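Probable glutathione S-transferase (Pseudomonas aeruginosa, PDB 6JWK) probably isomerises maleylpyruvate to fumarylpyruvate with the help of glutathione, as a zeta-class member of the glutathione S-transferase superfamily. Local coordinates at residues Met1-Ser5 / Gln27-Val31; Ala93-Ala97 / Ile162-Leu167. All coordinates share one frame; numbering follows the deposited sequence.

How the contacts relate
The two contacts follow one another along the chain. Contact 1 starts at the N terminus. It closes a loop over the 21 residues between 1-5 and 27-31, which include helix 10-22, all within the thioredoxin-like part of the fold. After the other two strands and helix 66-76 the chain enters the helical C-terminal part. Contact 2 then closes a longer, mostly helical loop of 64 residues, bringing helix 162-176 back beside helix 87-103. Neither loop encloses or crosses the other. The centres of contact 1 and contact 2 lie about 22 Å apart, and their nearest atoms about 11 Å apart. Helix 66-76 packs against helix 162-176, so contact 2 lies close to where the two parts of the fold meet.

Contact 1 (Met1-Ser5 / Gln27-Val31); sequences MQLYS and QVVPV
Strands 2-5 and 28-30 run side by side in the same direction, with their axes 35° apart and 4.6 Å away at closest approach. Three backbone hydrogen bonds join them. Leu3 N donates to Gln27 O (2.9 Å), and Leu3 O receives Val29 N (2.8 Å) at a bent N-H...O angle of 137°. Ser5 N reaches Val29 O at 3.2 Å. Leu3 and Ser5 thus straddle Val29, as is usual in a parallel pair. Gln27 O and Val29 O each also take a CA-H contact, from Gln2 and Tyr4.

On one face of the sheet Tyr4 and Val29 lie alongside each other. Val29 CG1 stands above the ring plane near Tyr4 CE2, 3.6 Å away. Val29 CB sits over one face of the same ring, offset toward its rim. With CG1 anti to the backbone N (chi1 174°), this methyl goes to Tyr4, while Val29 CG2, beside the N, turns to Gln2 CB.

The opposite face carries Leu3, Ser5 and Val28. Ser5 CB packs on Val28 CG1 at 4.0 Å. Leu3 and Ser5 also meet helix 10-22, where Arg16 NH1 holds the Ser5 hydroxyl.

At the start of the pair, the extended Gln27 side chain runs beside Met1. Gln27 OE1 lies 3.3 Å from Met1 CB, and Gln27 CB and CG pass close to Met1 O.

Strand 2-5 also bonds to strand 54-56 on its other edge. Strand 2-5, helix 10-22 and strand 28-30 form the opening beta-alpha-beta unit of the thioredoxin-like glutathione transferase N-terminal domain.

Contact 2 (Ala93-Ala97 / Ile162-Leu167); sequences ALELA and IVECCL
Val163 O takes the helix hydrogen bond of Leu167 N at 2.8 Å and, weakly, that of Cys166 N at 3.1 Å. Across the contact, Val163 CG2 packs against Ala93 O at 3.4 Å. The helix segments run almost parallel, 7° apart, with axes 8.8 Å away. What joins them is apolar.

Val163 works with both branches. Val163 CG2 rests on the Ala93 backbone and lies 4.0 Å from Ala93 CB. Val163 CG1 meets Leu96 CD2 at 3.5 Å, and the two side chains cross at about a right angle. Leu96 CG is anti to its own N (chi1 -177°), and its CD2 also reaches Leu167 CD1. Ala97 CB faces the other helix. There it touches both Cys166 SG (4.0 Å) and Ile162 CG1 (4.1 Å), side chains one turn apart. Ile162 CD1 extends on to Leu94 CD2.

Phe155, from a loop, packs on Ala93, Leu96 and Val163. Helix 124-149 covers Leu96, helix 66-76 backs Ile162 and Cys166, and helix 185-195 meets Leu167. Helix 87-103 faces the second subunit through Leu94 and Glu95, whose OE2 accepts a hydrogen bond from Ser64 N of that subunit, while its other side packs on helix 162-176.

Contact 1 (Met1-Ser5 / Gln27-Val31)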
# COMPACT_ATOMS: atom_id res chain seq x y z
N MET B 1 -19.34 13.36 -8.95
CA MET B 1 -18.03 13.20 -8.28
C MET B 1 -16.97 14.02 -8.99
O MET B 1 -17.04 14.17 -10.18
CB MET B 1 -17.59 11.74 -8.28
CG MET B 1 -18.62 10.85 -7.67
SD MET B 1 -17.86 9.48 -6.79
CE MET B 1 -19.35 8.75 -6.08
N GLN B 2 -15.96 14.43 -8.24
CA GLN B 2 -14.84 15.21 -8.75
C GLN B 2 -13.58 14.53 -8.23
O GLN B 2 -13.61 13.93 -7.15
CB GLN B 2 -14.97 16.66 -8.30
CG GLN B 2 -16.33 17.27 -8.59
CD GLN B 2 -16.42 18.65 -8.01
OE1 GLN B 2 -16.82 19.58 -8.70
NE2 GLN B 2 -16.02 18.80 -6.75
N LEU B 3 -12.52 14.55 -9.01
CA LEU B 3 -11.20 14.06 -8.58
C LEU B 3 -10.22 15.21 -8.69
O LEU B 3 -9.95 15.61 -9.84
CB LEU B 3 -10.70 12.91 -9.46
CG LEU B 3 -9.35 12.42 -8.94
CD1 LEU B 3 -9.58 11.25 -8.01
CD2 LEU B 3 -8.39 12.12 -10.06
N TYR B 4 -9.67 15.62 -7.55
CA TYR B 4 -8.68 16.70 -7.43
C TYR B 4 -7.33 16.04 -7.73
O TYR B 4 -6.93 15.11 -7.02
CB TYR B 4 -8.86 17.42 -6.08
CG TYR B 4 -10.14 18.21 -6.04
CD1 TYR B 4 -11.36 17.58 -5.77
CD2 TYR B 4 -10.17 19.55 -6.42
CE1 TYR B 4 -12.56 18.28 -5.83
CE2 TYR B 4 -11.36 20.26 -6.48
CZ TYR B 4 -12.55 19.62 -6.17
OH TYR B 4 -13.74 20.29 -6.24
N SER B 5 -6.69 16.48 -8.81
CA SER B 5 -5.54 15.83 -9.46
C SER B 5 -4.46 16.88 -9.69
O SER B 5 -4.81 18.01 -9.95
CB SER B 5 -6.00 15.19 -10.76
OG SER B 5 -4.92 15.03 -11.70
N GLN B 27 -15.05 13.67 -14.60
CA GLN B 27 -14.92 13.97 -13.15
C GLN B 27 -13.57 14.64 -12.78
O GLN B 27 -13.50 15.26 -11.67
CB GLN B 27 -15.21 12.65 -12.41
CG GLN B 27 -16.61 12.11 -12.70
CD GLN B 27 -17.10 11.04 -11.74
OE1 GLN B 27 -16.34 10.41 -10.98
NE2 GLN B 27 -18.40 10.80 -11.79
N VAL B 28 -12.49 14.55 -13.58
CA VAL B 28 -11.14 15.09 -13.19
C VAL B 28 -11.17 16.62 -13.10
O VAL B 28 -11.83 17.19 -13.91
CB VAL B 28 -10.00 14.61 -14.12
CG1 VAL B 28 -8.69 15.30 -13.76
CG2 VAL B 28 -9.88 13.09 -14.13
N VAL B 29 -10.43 17.22 -12.14
CA VAL B 29 -10.36 18.66 -11.76
C VAL B 29 -8.93 19.00 -11.35
O VAL B 29 -8.51 18.64 -10.26
CB VAL B 29 -11.30 18.99 -10.58
CG1 VAL B 29 -11.12 20.42 -10.10
CG2 VAL B 29 -12.76 18.67 -10.88
N PRO B 30 -8.13 19.68 -12.19
CA PRO B 30 -6.78 20.15 -11.82
C PRO B 30 -6.47 21.01 -10.58
O PRO B 30 -7.30 21.77 -10.19
CB PRO B 30 -6.37 21.04 -13.01
CG PRO B 30 -7.58 21.10 -13.92
CD PRO B 30 -8.39 19.87 -13.63
N VAL B 31 -5.21 20.94 -10.11
CA VAL B 31 -4.59 21.69 -8.97
C VAL B 31 -5.50 21.56 -7.75
O VAL B 31 -5.42 20.48 -7.13
CB VAL B 31 -4.26 23.16 -9.32
CG1 VAL B 31 -3.94 24.02 -8.09
CG2 VAL B 31 -3.10 23.23 -10.30

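Contact 2 (Ala93-Ala97 / Ile162-Leu167)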
# COMPACT_ATOMS: atom_id res chain seq x y z
N ALA B 93 -3.48 -10.00 -8.23
CA ALA B 93 -3.51 -8.60 -8.75
C ALA B 93 -3.11 -7.65 -7.61
O ALA B 93 -2.25 -6.78 -7.81
CB ALA B 93 -4.87 -8.35 -9.32
N LEU B 94 -3.67 -7.83 -6.40
CA LEU B 94 -3.32 -6.95 -5.25
C LEU B 94 -1.86 -7.14 -4.85
O LEU B 94 -1.23 -6.14 -4.49
CB LEU B 94 -4.26 -7.18 -4.06
CG LEU B 94 -5.72 -6.84 -4.34
CD1 LEU B 94 -6.62 -7.27 -3.16
CD2 LEU B 94 -5.85 -5.36 -4.63
N GLU B 95 -1.30 -8.32 -5.03
CA GLU B 95 0.13 -8.57 -4.67
C GLU B 95 0.99 -7.67 -5.54
O GLU B 95 1.97 -7.05 -5.01
CB GLU B 95 0.53 -10.05 -4.73
CG GLU B 95 2.06 -10.24 -4.57
CD GLU B 95 2.67 -11.35 -3.72
OE1 GLU B 95 2.41 -12.49 -4.08
OE2 GLU B 95 3.55 -11.08 -2.77
N LEU B 96 0.73 -7.65 -6.86
CA LEU B 96 1.55 -6.84 -7.78
C LEU B 96 1.27 -5.35 -7.56
O LEU B 96 2.21 -4.57 -7.55
CB LEU B 96 1.27 -7.29 -9.22
CG LEU B 96 2.10 -6.60 -10.29
CD1 LEU B 96 3.56 -6.56 -9.96
CD2 LEU B 96 1.87 -7.32 -11.61
N ALA B 97 0.02 -4.96 -7.43
CA ALA B 97 -0.35 -3.54 -7.20
C ALA B 97 0.32 -3.01 -5.92
O ALA B 97 0.82 -1.87 -5.95
CB ALA B 97 -1.85 -3.36 -7.18
N ILE B 162 -6.40 -2.61 -11.86
CA ILE B 162 -5.62 -1.98 -10.77
C ILE B 162 -4.11 -2.17 -11.01
O ILE B 162 -3.33 -1.26 -10.70
CB ILE B 162 -6.08 -2.49 -9.40
CG1 ILE B 162 -5.41 -1.66 -8.31
CG2 ILE B 162 -5.84 -3.97 -9.23
CD1 ILE B 162 -5.92 -1.97 -6.90
N VAL B 163 -3.67 -3.29 -11.59
CA VAL B 163 -2.22 -3.52 -11.76
C VAL B 163 -1.65 -2.46 -12.72
O VAL B 163 -0.57 -1.82 -12.40
CB VAL B 163 -1.97 -4.96 -12.23
CG1 VAL B 163 -0.59 -5.12 -12.78
CG2 VAL B 163 -2.23 -5.95 -11.10
N GLU B 164 -2.34 -2.20 -13.85
CA GLU B 164 -1.85 -1.27 -14.89
C GLU B 164 -2.02 0.15 -14.34
O GLU B 164 -1.21 1.02 -14.68
CB GLU B 164 -2.55 -1.51 -16.23
CG GLU B 164 -2.17 -2.86 -16.87
CD GLU B 164 -2.82 -4.11 -16.28
OE1 GLU B 164 -3.93 -4.00 -15.62
OE2 GLU B 164 -2.22 -5.21 -16.48
N CYS B 165 -3.04 0.39 -13.52
CA CYS B 165 -3.20 1.73 -12.90
C CYS B 165 -1.93 2.05 -12.07
O CYS B 165 -1.52 3.23 -12.02
CB CYS B 165 -4.42 1.81 -12.02
SG CYS B 165 -5.99 1.70 -12.90
N CYS B 166 -1.30 1.05 -11.44
CA CYS B 166 -0.10 1.26 -10.60
C CYS B 166 1.18 1.19 -11.45
O CYS B 166 2.11 1.99 -11.21
CB CYS B 166 -0.04 0.25 -9.47
SG CYS B 166 -1.40 0.47 -8.30
N LEU B 167 1.27 0.27 -12.41
CA LEU B 167 2.54 0.10 -13.15
C LEU B 167 2.85 1.26 -14.09
O LEU B 167 4.02 1.67 -14.19
CB LEU B 167 2.54 -1.23 -13.89
CG LEU B 167 3.21 -2.34 -13.08
CD1 LEU B 167 2.87 -3.74 -13.61
CD2 LEU B 167 4.72 -2.11 -13.01